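Local coordinates for periplasmic binding protein/LacI transcriptional regulator (Shewanella sp. ANA-3, PDB 5OCP) that binds alpha- and beta-L-arabinofuranose and probably delivers the sugar to its membrane partners as the periplasmic component of an arabinose ABC transporter, at residues T1-S6 with R29-K34; V65-W70 with N90-D95; R112-W117 with A239-S244; V175-L180 with I206-L211. All blocks are in the same frame, centred on the assembly; numbering follows the deposited sequence.

Contact 1: T1-S6 with R29-K34; sequences TTVGFS and RGIDLK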
loop_
_atom_site.group_PDB
_atom_site.type_symbol
_atom_site.label_atom_id
_atom_site.label_comp_id
_atom_site.label_asym_id
_atom_site.label_seq_id
_atom_site.Cartn_x
_atom_site.Cartn_y
_atom_site.Cartn_z
ATOM N N THR A 1 -14.161 10.234 21.948
ATOM C CA THR A 1 -13.491 10.937 20.846
ATOM C C THR A 1 -14.215 10.595 19.529
ATOM O O THR A 1 -14.632 9.439 19.285
ATOM C CB THR A 1 -12.010 10.539 20.826
ATOM O OG1 THR A 1 -11.484 10.699 22.148
ATOM C CG2 THR A 1 -11.246 11.402 19.923
ATOM N N THR A 2 -14.438 11.633 18.736
ATOM C CA THR A 2 -14.919 11.479 17.377
ATOM C C THR A 2 -13.770 11.782 16.429
ATOM O O THR A 2 -13.159 12.805 16.545
ATOM C CB THR A 2 -16.084 12.414 17.092
ATOM O OG1 THR A 2 -17.156 11.915 17.919
ATOM C CG2 THR A 2 -16.556 12.260 15.686
ATOM N N VAL A 3 -13.500 10.829 15.526
ATOM C CA VAL A 3 -12.381 10.991 14.603
ATOM C C VAL A 3 -12.862 10.748 13.220
ATOM O O VAL A 3 -13.503 9.699 12.974
ATOM C CB VAL A 3 -11.271 9.955 14.948
ATOM C CG1 VAL A 3 -10.126 10.004 13.935
ATOM C CG2 VAL A 3 -10.743 10.197 16.350
ATOM N N GLY A 4 -12.626 11.694 12.294
ATOM C CA GLY A 4 -12.967 11.503 10.906
ATOM C C GLY A 4 -11.814 10.805 10.189
ATOM O O GLY A 4 -10.672 11.149 10.481
ATOM N N PHE A 5 -12.093 9.775 9.397
ATOM C CA PHE A 5 -11.050 9.153 8.589
ATOM C C PHE A 5 -11.412 9.249 7.130
ATOM O O PHE A 5 -12.420 8.653 6.683
ATOM C CB PHE A 5 -10.866 7.697 8.989
ATOM C CG PHE A 5 -9.884 6.934 8.142
ATOM C CD1 PHE A 5 -8.820 7.539 7.537
ATOM C CD2 PHE A 5 -10.105 5.638 7.883
ATOM C CE1 PHE A 5 -7.917 6.797 6.807
ATOM C CE2 PHE A 5 -9.220 4.882 7.163
ATOM C CZ PHE A 5 -8.114 5.458 6.642
ATOM N N SER A 6 -10.582 9.944 6.332
ATOM C CA SER A 6 -10.744 10.024 4.897
ATOM C C SER A 6 -9.888 8.986 4.208
ATOM O O SER A 6 -8.631 9.109 4.170
ATOM C CB SER A 6 -10.423 11.414 4.369
ATOM O OG SER A 6 -10.400 11.368 2.903
ATOM N N ARG A 29 -10.950 0.875 20.876
ATOM C CA ARG A 29 -10.616 2.034 21.670
ATOM C C ARG A 29 -11.835 2.921 22.059
ATOM O O ARG A 29 -11.630 3.917 22.707
ATOM C CB ARG A 29 -9.602 2.861 20.935
ATOM C CG ARG A 29 -8.252 2.188 20.838
ATOM C CD ARG A 29 -7.482 2.662 19.654
ATOM N NE ARG A 29 -6.220 1.950 19.526
ATOM C CZ ARG A 29 -5.063 2.382 20.002
ATOM N NH1 ARG A 29 -4.970 3.549 20.656
ATOM N NH2 ARG A 29 -3.970 1.608 19.829
ATOM N N GLY A 30 -13.014 2.511 21.683
ATOM C CA GLY A 30 -14.279 3.208 21.945
ATOM C C GLY A 30 -14.378 4.509 21.239
ATOM O O GLY A 30 -14.984 5.462 21.733
ATOM N N ILE A 31 -13.770 4.586 20.062
ATOM C CA ILE A 31 -13.721 5.812 19.299
ATOM C C ILE A 31 -14.866 5.854 18.286
ATOM O O ILE A 31 -15.200 4.831 17.652
ATOM C CB ILE A 31 -12.378 5.906 18.519
ATOM C CG1 ILE A 31 -11.273 6.356 19.468
ATOM C CG2 ILE A 31 -12.507 6.930 17.410
ATOM C CD1 ILE A 31 -9.909 6.185 18.924
ATOM N N ASP A 32 -15.486 7.017 18.146
ATOM C CA ASP A 32 -16.597 7.212 17.183
ATOM C C ASP A 32 -15.963 7.598 15.831
ATOM O O ASP A 32 -15.504 8.730 15.641
ATOM C CB ASP A 32 -17.546 8.326 17.677
ATOM C CG ASP A 32 -18.519 8.835 16.605
ATOM O OD1 ASP A 32 -18.991 8.049 15.726
ATOM O OD2 ASP A 32 -18.816 10.064 16.698
ATOM N N LEU A 33 -15.941 6.646 14.930
ATOM C CA LEU A 33 -15.141 6.801 13.692
ATOM C C LEU A 33 -16.113 7.232 12.616
ATOM O O LEU A 33 -17.038 6.494 12.267
ATOM C CB LEU A 33 -14.488 5.493 13.296
ATOM C CG LEU A 33 -13.505 5.635 12.151
ATOM C CD1 LEU A 33 -12.271 6.406 12.554
ATOM C CD2 LEU A 33 -13.109 4.282 11.558
ATOM N N LYS A 34 -15.877 8.388 12.044
ATOM C CA LYS A 34 -16.557 8.770 10.838
ATOM C C LYS A 34 -15.715 8.402 9.620
ATOM O O LYS A 34 -14.879 9.183 9.185
ATOM C CB LYS A 34 -16.909 10.246 10.891
ATOM C CG LYS A 34 -17.728 10.609 12.128
ATOM C CD LYS A 34 -18.077 12.085 12.102
ATOM C CE LYS A 34 -19.475 12.374 12.668
ATOM N NZ LYS A 34 -20.552 11.773 11.808
#

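Contact 2: V65-W70 with N90-D95; sequences VVETGW and NIKVDD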
loop_
_atom_site.group_PDB
_atom_site.type_symbol
_atom_site.label_atom_id
_atom_site.label_comp_id
_atom_site.label_asym_id
_atom_site.label_seq_id
_atom_site.Cartn_x
_atom_site.Cartn_y
_atom_site.Cartn_z
ATOM N N VAL A 65 -4.615 10.205 -1.326
ATOM C CA VAL A 65 -4.450 9.450 -2.593
ATOM C C VAL A 65 -3.205 9.834 -3.401
ATOM O O VAL A 65 -2.512 8.979 -3.959
ATOM C CB VAL A 65 -5.767 9.488 -3.461
ATOM C CG1 VAL A 65 -6.165 10.910 -3.846
ATOM C CG2 VAL A 65 -5.658 8.493 -4.605
ATOM N N VAL A 66 -2.965 11.161 -3.409
ATOM C CA VAL A 66 -1.790 11.751 -4.061
ATOM C C VAL A 66 -1.234 12.765 -3.100
ATOM O O VAL A 66 -1.836 13.046 -2.037
ATOM C CB VAL A 66 -2.126 12.399 -5.447
ATOM C CG1 VAL A 66 -2.633 11.287 -6.391
ATOM C CG2 VAL A 66 -3.111 13.556 -5.314
ATOM N N GLU A 67 -0.043 13.263 -3.430
ATOM C CA GLU A 67 0.738 14.066 -2.505
ATOM C C GLU A 67 0.418 15.568 -2.620
ATOM O O GLU A 67 0.655 16.275 -1.655
ATOM C CB GLU A 67 2.228 13.833 -2.711
ATOM C CG GLU A 67 2.703 12.420 -2.570
ATOM C CD GLU A 67 4.186 12.222 -2.723
ATOM O OE1 GLU A 67 4.824 12.934 -3.590
ATOM O OE2 GLU A 67 4.717 11.280 -2.047
ATOM N N THR A 68 -0.052 16.036 -3.751
ATOM C CA THR A 68 -0.262 17.452 -3.979
ATOM C C THR A 68 -1.663 17.882 -3.595
ATOM O O THR A 68 -2.565 17.049 -3.580
ATOM C CB THR A 68 -0.085 17.709 -5.493
ATOM O OG1 THR A 68 -0.876 16.782 -6.261
ATOM C CG2 THR A 68 1.353 17.406 -5.856
ATOM N N GLY A 69 -1.864 19.183 -3.352
ATOM C CA GLY A 69 -3.201 19.793 -3.351
ATOM C C GLY A 69 -3.885 19.830 -2.016
ATOM O O GLY A 69 -5.095 20.092 -1.936
ATOM N N TRP A 70 -3.155 19.532 -0.959
ATOM C CA TRP A 70 -3.727 19.454 0.375
ATOM C C TRP A 70 -3.684 20.730 1.206
ATOM O O TRP A 70 -4.351 20.813 2.261
ATOM C CB TRP A 70 -3.089 18.327 1.211
ATOM C CG TRP A 70 -3.347 16.976 0.555
ATOM C CD1 TRP A 70 -2.503 16.308 -0.234
ATOM C CD2 TRP A 70 -4.548 16.188 0.653
ATOM N NE1 TRP A 70 -3.066 15.106 -0.635
ATOM C CE2 TRP A 70 -4.331 15.020 -0.096
ATOM C CE3 TRP A 70 -5.755 16.337 1.338
ATOM C CZ2 TRP A 70 -5.302 14.028 -0.225
ATOM C CZ3 TRP A 70 -6.693 15.348 1.215
ATOM C CH2 TRP A 70 -6.448 14.188 0.457
ATOM N N ASN A 90 1.788 9.876 1.676
ATOM C CA ASN A 90 2.326 11.149 2.197
ATOM C C ASN A 90 1.676 12.314 1.481
ATOM O O ASN A 90 1.110 12.233 0.393
ATOM C CB ASN A 90 3.858 11.241 2.028
ATOM C CG ASN A 90 4.537 12.215 3.003
ATOM O OD1 ASN A 90 3.922 12.703 3.945
ATOM N ND2 ASN A 90 5.784 12.564 2.703
ATOM N N ILE A 91 1.859 13.488 2.072
ATOM C CA ILE A 91 1.459 14.759 1.470
ATOM C C ILE A 91 2.737 15.591 1.267
ATOM O O ILE A 91 3.735 15.361 1.956
ATOM C CB ILE A 91 0.439 15.495 2.352
ATOM C CG1 ILE A 91 1.063 15.908 3.671
ATOM C CG2 ILE A 91 -0.832 14.660 2.551
ATOM C CD1 ILE A 91 0.174 16.768 4.575
ATOM N N LYS A 92 2.753 16.426 0.259
ATOM C CA LYS A 92 3.834 17.416 0.116
ATOM C C LYS A 92 3.330 18.763 0.581
ATOM O O LYS A 92 2.473 19.354 -0.076
ATOM C CB LYS A 92 4.332 17.473 -1.333
ATOM C CG LYS A 92 5.071 16.227 -1.777
ATOM C CD LYS A 92 6.310 15.843 -0.994
ATOM C CE LYS A 92 6.901 14.529 -1.490
ATOM N NZ LYS A 92 7.575 14.623 -2.826
ATOM N N VAL A 93 3.776 19.216 1.729
ATOM C CA VAL A 93 3.434 20.535 2.190
ATOM C C VAL A 93 4.694 21.234 2.656
ATOM O O VAL A 93 5.641 20.617 2.991
ATOM C CB VAL A 93 2.385 20.565 3.298
ATOM C CG1 VAL A 93 1.063 20.112 2.771
ATOM C CG2 VAL A 93 2.792 19.757 4.477
ATOM N N ASP A 94 4.661 22.563 2.673
ATOM C CA ASP A 94 5.824 23.354 3.070
ATOM C C ASP A 94 5.878 23.722 4.555
ATOM O O ASP A 94 6.841 24.343 5.004
ATOM C CB ASP A 94 5.915 24.625 2.220
ATOM C CG ASP A 94 4.695 25.512 2.365
ATOM O OD1 ASP A 94 3.776 25.143 3.127
ATOM O OD2 ASP A 94 4.653 26.579 1.717
ATOM N N ASP A 95 4.854 23.343 5.313
ATOM C CA ASP A 95 4.825 23.647 6.705
ATOM C C ASP A 95 4.322 22.486 7.457
ATOM O O ASP A 95 3.198 22.202 7.461
ATOM C CB ASP A 95 3.892 24.842 6.867
ATOM C CG ASP A 95 3.685 25.263 8.279
ATOM O OD1 ASP A 95 4.240 24.694 9.184
ATOM O OD2 ASP A 95 2.950 26.221 8.468
HETATM O O HOH W 1 -0.293 18.863 -0.642
#

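Contact 3: R112-W117 with A239-S244; sequences RKIGQW and ATVELS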
loop_
_atom_site.group_PDB
_atom_site.type_symbol
_atom_site.label_atom_id
_atom_site.label_comp_id
_atom_site.label_asym_id
_atom_site.label_seq_id
_atom_site.Cartn_x
_atom_site.Cartn_y
_atom_site.Cartn_z
ATOM N N ARG A 112 13.537 -1.509 -1.690
ATOM C CA ARG A 112 14.903 -2.005 -1.511
ATOM C C ARG A 112 14.939 -3.486 -1.085
ATOM O O ARG A 112 15.734 -4.240 -1.642
ATOM C CB ARG A 112 15.710 -1.151 -0.527
ATOM C CG ARG A 112 15.993 0.215 -0.981
ATOM C CD ARG A 112 17.159 0.852 -0.194
ATOM N NE ARG A 112 16.882 0.960 1.257
ATOM C CZ ARG A 112 16.177 1.939 1.822
ATOM N NH1 ARG A 112 15.677 2.921 1.103
ATOM N NH2 ARG A 112 16.008 1.943 3.124
ATOM N N LYS A 113 14.155 -3.894 -0.067
ATOM C CA LYS A 113 14.195 -5.276 0.428
ATOM C C LYS A 113 13.762 -6.271 -0.632
ATOM O O LYS A 113 14.369 -7.325 -0.799
ATOM C CB LYS A 113 13.297 -5.423 1.678
ATOM C CG LYS A 113 13.929 -4.796 2.924
ATOM C CD LYS A 113 12.859 -4.530 3.941
ATOM C CE LYS A 113 12.664 -5.643 4.881
ATOM N NZ LYS A 113 12.368 -4.929 6.169
ATOM N N ILE A 114 12.725 -5.899 -1.406
ATOM C CA ILE A 114 12.224 -6.832 -2.445
ATOM C C ILE A 114 13.230 -6.874 -3.604
ATOM O O ILE A 114 13.491 -7.947 -4.164
ATOM C CB ILE A 114 10.733 -6.532 -2.779
ATOM C CG1 ILE A 114 10.094 -7.784 -3.399
ATOM C CG2 ILE A 114 10.577 -5.287 -3.584
ATOM C CD1 ILE A 114 9.898 -8.882 -2.410
ATOM N N GLY A 115 13.793 -5.729 -3.954
ATOM C CA GLY A 115 14.863 -5.692 -4.977
ATOM C C GLY A 115 16.066 -6.508 -4.595
ATOM O O GLY A 115 16.630 -7.244 -5.388
ATOM N N GLN A 116 16.507 -6.403 -3.349
ATOM C CA GLN A 116 17.639 -7.186 -2.906
ATOM C C GLN A 116 17.354 -8.643 -2.920
ATOM O O GLN A 116 18.196 -9.430 -3.347
ATOM C CB GLN A 116 18.093 -6.742 -1.502
ATOM C CG GLN A 116 19.452 -7.274 -1.084
ATOM C CD GLN A 116 20.576 -6.832 -2.005
ATOM O OE1 GLN A 116 20.860 -5.658 -2.124
ATOM N NE2 GLN A 116 21.147 -7.765 -2.746
ATOM N N TRP A 117 16.159 -9.035 -2.492
ATOM C CA TRP A 117 15.768 -10.416 -2.492
ATOM C C TRP A 117 15.847 -10.994 -3.928
ATOM O O TRP A 117 16.382 -12.086 -4.159
ATOM C CB TRP A 117 14.349 -10.636 -1.908
ATOM C CG TRP A 117 14.001 -12.101 -1.887
ATOM C CD1 TRP A 117 14.265 -13.010 -0.859
ATOM C CD2 TRP A 117 13.353 -12.871 -2.926
ATOM N NE1 TRP A 117 13.847 -14.281 -1.259
ATOM C CE2 TRP A 117 13.355 -14.220 -2.528
ATOM C CE3 TRP A 117 12.884 -12.557 -4.187
ATOM C CZ2 TRP A 117 12.786 -15.217 -3.295
ATOM C CZ3 TRP A 117 12.362 -13.576 -4.994
ATOM C CH2 TRP A 117 12.333 -14.882 -4.535
ATOM N N ALA A 239 7.595 -13.822 -3.768
ATOM C CA ALA A 239 8.010 -12.982 -2.570
ATOM C C ALA A 239 7.178 -11.748 -2.471
ATOM O O ALA A 239 6.729 -11.197 -3.485
ATOM C CB ALA A 239 9.486 -12.615 -2.562
ATOM N N THR A 240 6.889 -11.312 -1.232
ATOM C CA THR A 240 6.245 -10.042 -0.998
ATOM C C THR A 240 6.737 -9.456 0.297
ATOM O O THR A 240 7.252 -10.172 1.147
ATOM C CB THR A 240 4.718 -10.185 -1.004
ATOM O OG1 THR A 240 4.075 -8.920 -0.939
ATOM C CG2 THR A 240 4.232 -11.016 0.194
ATOM N N VAL A 241 6.628 -8.153 0.444
ATOM C CA VAL A 241 6.909 -7.488 1.712
ATOM C C VAL A 241 5.613 -7.206 2.375
ATOM O O VAL A 241 4.629 -6.659 1.814
ATOM C CB VAL A 241 7.681 -6.160 1.481
ATOM C CG1 VAL A 241 7.865 -5.405 2.801
ATOM C CG2 VAL A 241 8.953 -6.424 0.706
ATOM N N GLU A 242 5.498 -7.556 3.642
ATOM C CA GLU A 242 4.272 -7.338 4.374
ATOM C C GLU A 242 4.048 -5.885 4.676
ATOM O O GLU A 242 4.976 -5.215 5.084
ATOM C CB GLU A 242 4.358 -8.113 5.717
ATOM C CG GLU A 242 3.128 -8.017 6.544
ATOM C CD GLU A 242 3.123 -8.896 7.807
ATOM O OE1 GLU A 242 2.037 -9.143 8.256
ATOM O OE2 GLU A 242 4.143 -9.367 8.331
ATOM N N LEU A 243 2.837 -5.418 4.473
ATOM C CA LEU A 243 2.421 -4.038 4.756
ATOM C C LEU A 243 1.296 -4.148 5.786
ATOM O O LEU A 243 0.206 -4.617 5.479
ATOM C CB LEU A 243 1.908 -3.336 3.551
ATOM C CG LEU A 243 1.444 -1.884 3.685
ATOM C CD1 LEU A 243 2.610 -1.053 4.139
ATOM C CD2 LEU A 243 0.812 -1.341 2.401
ATOM N N SER A 244 1.639 -3.752 6.991
ATOM C CA SER A 244 0.646 -3.816 8.096
ATOM C C SER A 244 -0.568 -2.886 7.868
ATOM O O SER A 244 -0.369 -1.728 7.594
ATOM C CB SER A 244 1.307 -3.393 9.386
ATOM O OG SER A 244 0.285 -3.379 10.386
#

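Contact 4: V175-L180 with I206-L211; sequences VMEGFL and IKEAGL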
loop_
_atom_site.group_PDB
_atom_site.type_symbol
_atom_site.label_atom_id
_atom_site.label_comp_id
_atom_site.label_asym_id
_atom_site.label_seq_id
_atom_site.Cartn_x
_atom_site.Cartn_y
_atom_site.Cartn_z
ATOM N N VAL A 175 -2.025 -4.975 -18.464
ATOM C CA VAL A 175 -0.689 -4.493 -18.719
ATOM C C VAL A 175 0.315 -5.636 -18.965
ATOM O O VAL A 175 1.186 -5.555 -19.852
ATOM C CB VAL A 175 -0.227 -3.528 -17.583
ATOM C CG1 VAL A 175 1.187 -3.131 -17.828
ATOM C CG2 VAL A 175 -1.105 -2.246 -17.541
ATOM N N MET A 176 0.225 -6.686 -18.136
ATOM C CA MET A 176 1.118 -7.826 -18.214
ATOM C C MET A 176 0.923 -8.545 -19.595
ATOM O O MET A 176 1.905 -8.897 -20.243
ATOM C CB MET A 176 0.858 -8.861 -17.114
ATOM C CG MET A 176 1.925 -9.942 -17.063
ATOM S SD MET A 176 3.557 -9.286 -16.584
ATOM C CE MET A 176 4.516 -10.396 -17.556
ATOM N N GLU A 177 -0.338 -8.730 -19.990
ATOM C CA GLU A 177 -0.645 -9.236 -21.375
ATOM C C GLU A 177 0.094 -8.447 -22.379
ATOM O O GLU A 177 0.751 -9.028 -23.301
ATOM C CB GLU A 177 -2.089 -9.063 -21.756
ATOM C CG GLU A 177 -3.018 -9.920 -21.015
ATOM C CD GLU A 177 -4.417 -9.940 -21.665
ATOM O OE1 GLU A 177 -4.509 -9.803 -22.932
ATOM O OE2 GLU A 177 -5.385 -10.111 -20.886
ATOM N N GLY A 178 0.038 -7.109 -22.237
ATOM C CA GLY A 178 0.732 -6.212 -23.163
ATOM C C GLY A 178 2.215 -6.444 -23.172
ATOM O O GLY A 178 2.840 -6.544 -24.220
ATOM N N PHE A 179 2.843 -6.520 -21.995
ATOM C CA PHE A 179 4.261 -6.790 -21.899
ATOM C C PHE A 179 4.742 -8.053 -22.631
ATOM O O PHE A 179 5.781 -8.047 -23.262
ATOM C CB PHE A 179 4.654 -6.926 -20.399
ATOM C CG PHE A 179 4.667 -5.630 -19.609
ATOM C CD1 PHE A 179 4.504 -4.357 -20.178
ATOM C CD2 PHE A 179 4.817 -5.704 -18.216
ATOM C CE1 PHE A 179 4.564 -3.226 -19.366
ATOM C CE2 PHE A 179 4.882 -4.575 -17.416
ATOM C CZ PHE A 179 4.806 -3.335 -17.984
ATOM N N LEU A 180 3.942 -9.089 -22.503
ATOM C CA LEU A 180 4.251 -10.440 -22.983
ATOM C C LEU A 180 4.204 -10.377 -24.520
ATOM O O LEU A 180 5.066 -10.933 -25.181
ATOM C CB LEU A 180 3.279 -11.461 -22.439
ATOM C CG LEU A 180 3.537 -11.781 -20.946
ATOM C CD1 LEU A 180 2.383 -12.616 -20.432
ATOM C CD2 LEU A 180 4.867 -12.446 -20.746
ATOM N N ILE A 206 0.171 -14.495 -17.327
ATOM C CA ILE A 206 1.310 -15.368 -17.581
ATOM C C ILE A 206 0.803 -16.759 -17.904
ATOM O O ILE A 206 1.356 -17.383 -18.829
ATOM C CB ILE A 206 2.256 -15.339 -16.373
ATOM C CG1 ILE A 206 2.915 -13.948 -16.351
ATOM C CG2 ILE A 206 3.364 -16.342 -16.480
ATOM C CD1 ILE A 206 3.712 -13.639 -15.045
ATOM N N LYS A 207 -0.131 -17.257 -17.102
ATOM C CA LYS A 207 -0.761 -18.556 -17.330
ATOM C C LYS A 207 -1.394 -18.580 -18.701
ATOM O O LYS A 207 -1.258 -19.603 -19.416
ATOM C CB LYS A 207 -1.775 -18.901 -16.273
ATOM C CG LYS A 207 -1.049 -19.300 -14.984
ATOM C CD LYS A 207 -2.085 -19.725 -14.001
ATOM C CE LYS A 207 -1.278 -20.231 -12.847
ATOM N NZ LYS A 207 -2.174 -20.462 -11.729
ATOM N N GLU A 208 -2.102 -17.535 -19.059
ATOM C CA GLU A 208 -2.816 -17.532 -20.358
ATOM C C GLU A 208 -1.819 -17.568 -21.484
ATOM O O GLU A 208 -2.132 -18.073 -22.570
ATOM C CB GLU A 208 -3.771 -16.376 -20.473
ATOM C CG GLU A 208 -4.940 -16.515 -19.485
ATOM C CD GLU A 208 -5.943 -15.357 -19.528
ATOM O OE1 GLU A 208 -5.729 -14.357 -20.278
ATOM O OE2 GLU A 208 -6.993 -15.492 -18.843
ATOM N N ALA A 209 -0.601 -17.049 -21.275
ATOM C CA ALA A 209 0.428 -17.096 -22.291
ATOM C C ALA A 209 1.167 -18.426 -22.301
ATOM O O ALA A 209 2.103 -18.574 -23.062
ATOM C CB ALA A 209 1.397 -15.926 -22.079
ATOM N N GLY A 210 0.761 -19.404 -21.487
ATOM C CA GLY A 210 1.377 -20.737 -21.454
ATOM C C GLY A 210 2.707 -20.838 -20.724
ATOM O O GLY A 210 3.527 -21.703 -20.998
ATOM N N LEU A 211 2.934 -19.911 -19.800
ATOM C CA LEU A 211 4.160 -19.867 -19.066
ATOM C C LEU A 211 3.844 -20.083 -17.593
ATOM O O LEU A 211 2.703 -20.019 -17.222
ATOM C CB LEU A 211 4.796 -18.471 -19.311
ATOM C CG LEU A 211 5.325 -18.204 -20.711
ATOM C CD1 LEU A 211 5.473 -16.697 -20.943
ATOM C CD2 LEU A 211 6.652 -18.969 -20.842
#

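Contact 1: T1-S6 with R29-K34
Thr2, Val3 and Gly4 pair with Asp32, Leu33 and Lys34 as neighbouring parallel strands of a beta-alpha-beta unit, in which helix 13-29 makes the crossover and ends in a Schellman turn at Gly30. Four backbone hydrogen bonds join them: Asp32 N to Thr1 O (2.8 Å), Val3 N to Asp32 O, Lys34 N to Val3 O, and Phe5 N to Lys34 O. Val3 bonds to Asp32 and Lys34, the residues before and after its partner Leu33, as in parallel pairing.

Thr2 and Asp32 lie side by side on one face, and a side-chain bond joins them across the strands. Thr2 OG1 stands opposite its own carbonyl carbon (chi1 -67°) and donates to Asp32 OD2 at 2.8 Å, on the anti side of the carboxylate and 20° out of its plane. A valine at Thr2 would probably leave this carboxylate without its hydroxyl mate and freer to turn. The other branch, Thr2 CG2, rests 3.9 Å from Lys34 CD, against the aliphatic part of the lysine.

Apolar contacts fill the opposite face. Val3 CG2 meets Ile31 CG2 at 3.9 Å, and Leu33 CD1 reaches Phe5 CB at 4.0 Å. Helix 13-29 packs on Leu33 and Phe5, while Phe252 of helix 248-259 lies against Val3 and Ile31.

The chemistry is thus two-sided: branched and aromatic residues face the helices, whereas Thr2, Asp32 and Lys34 share the more polar face, where edge strand 32-37 meets its inner neighbour.

Contact 2: V65-W70 with N90-D95
The two loops come together at Glu67 and Ile91, whose CA atoms are 4.1 Å apart, and Lys92 N donates to Glu67 O over 2.8 Å in an almost straight bond (178°). A water reinforces this junction: it donates to Glu67 O and Lys92 O and accepts from Trp70 N, so that Glu67 O receives two hydrogen bonds.

Trp70 and Ile91 form the apolar part. Ile91 CG2 sits over the five-membered ring of Trp70, 3.9 Å from its centroid, in a CH-pi contact. The indole is held from its edge by Trp70 NE1, which donates to Val66 O at 2.8 Å, in the ring plane; a tryptophan thus offers both a flat face and an N-H.

Glu67 and Lys92 run side by side. The lysine chain bends at chi2 (-59°) and again at chi4, folding along the glutamate, and Glu67 OE1 and Lys92 NZ form a salt bridge at 3.3 Å whose hydrogen bond is weak. The stronger partner of the carboxylate is Thr138 OG1, bonded to OE2 and also to Asn90 N. An alanine at Glu67 would probably leave Thr138 without its carboxylate partner and Lys92 without its nearby counter-charge.

Thr138 begins helix 138-151 of the other domain, and its bonds to Glu67 and Asn90 are consistent with these loops helping to hold the two lobes together in the sugar-bound form.

Contact 3: R112-W117 with A239-S244
Thr240, whose backbone N lies 4.0 Å from Ile114 CD1, turns its side chain away from the helix, where OG1 is hydrogen-bonded to Asp196 OD1 and more weakly to Gly224 N. Threonine suits this buried place, since its hydroxyl has polar partners on that side of the strand. Its neighbours Ala239 and Val241 point the other way, toward 112-117, and the contact there is wholly apolar.

Ile114 carries the centre of it. CG1 is anti to the backbone N (chi1 -158°), and a bend at the next torsion (71°) turns Ile114 CD1 to Ala239 CB, at 3.8 Å, while Ile114 CB lies 3.9 Å from Val241 CG2. The branched residue therefore touches both strand side chains at once.

This is the helix-on-sheet layering of an alpha/beta domain in a periplasmic binding protein: helix 107-121 lies on the sheet containing 239-242, with the local axes 8.5 Å apart and running in roughly opposite directions. Val220 of the adjacent strand touches both Ile114 and Trp117.

Trp117 brings the broad surface of its indole to the strand. Ala239 CB stands over the six-membered ring of Trp117 in a CH-pi contact, 3.8 Å from the centroid and 11° off the ring normal. The methyl of alanine is small enough to fit between this face and Ile114 CD1. Beyond the packed residues the chain runs on to Leu243, which touches the bound arabinofuranose and whose O accepts a hydrogen bond from Trp14 NE1.

Contact 4: V175-L180 with I206-L211
Leu180 places CG opposite its carbonyl carbon (chi1 -74°) and continues extended to CD1, which brings that methyl to Ala209 CB at 3.8 Å. Met176 reaches Ile206, in the last turn of the neighbouring helix, differently: CG starts opposite the backbone N (chi1 -171°), then the chain bends at its next two torsions and swings Met176 CE to Ile206 CG1, 4.1 Å away.

The contact joins two helices of an alpha/beta domain, 169-183 and 196-208, which flank strand 190-193 in the sequence. The second helix stops here in a Schellman motif. Gly210 takes positive phi, a conformation that glycine adopts readily, and two backbone bonds close the turn: Leu211 N to Ile206 O at 3.1 Å and Gly210 N to Lys207 O at 2.9 Å. The turn directs Leu211 back toward the first helix, where its CD1 faces Leu180 CD2 at 4.3 Å.

Leu180 is thus shared between the end of the helix and Leu211 beyond the Schellman turn: CD1 lies near Ile206 and Ala209, CD2 near Leu211. The small methyl of Ala209 lets the leucine come close, and flexible Met176 can fit its bent chain obliquely across Ile206. Met176 also lies on Ala202 and Ala205 of the same helix, while on another side of the first helix Phe179 packs on strands 126-132 and 157-164.

At the solvent side two acidic residues face each other. Their like charges probably repel mildly, tempered by the salt bridge of Glu208 OE2 with Lys173 NZ; Glu177 OE2 and Glu208 OE1 stand 4.3 Å apart.

Overall arrangement
Contacts 1 and 2 belong to one alpha/beta domain, contacts 3 and 4 to the other, and the arabinofuranose lies between the two. Contact 3 comes nearest the sugar: Leu243 touches it, and the side chain of Thr240 is about 9 Å from it. Phe5 of contact 1 and Asn90 of contact 2 have side chains about 10 Å from the alpha anomer, and neither residue belongs to the pocket. Contact 4 is the remote one, its centre about 44 Å from that of contact 1 and about 23 Å from that of contact 3. Contacts 1 and 2 have centres about 23 Å apart, their nearest atoms about 5 Å.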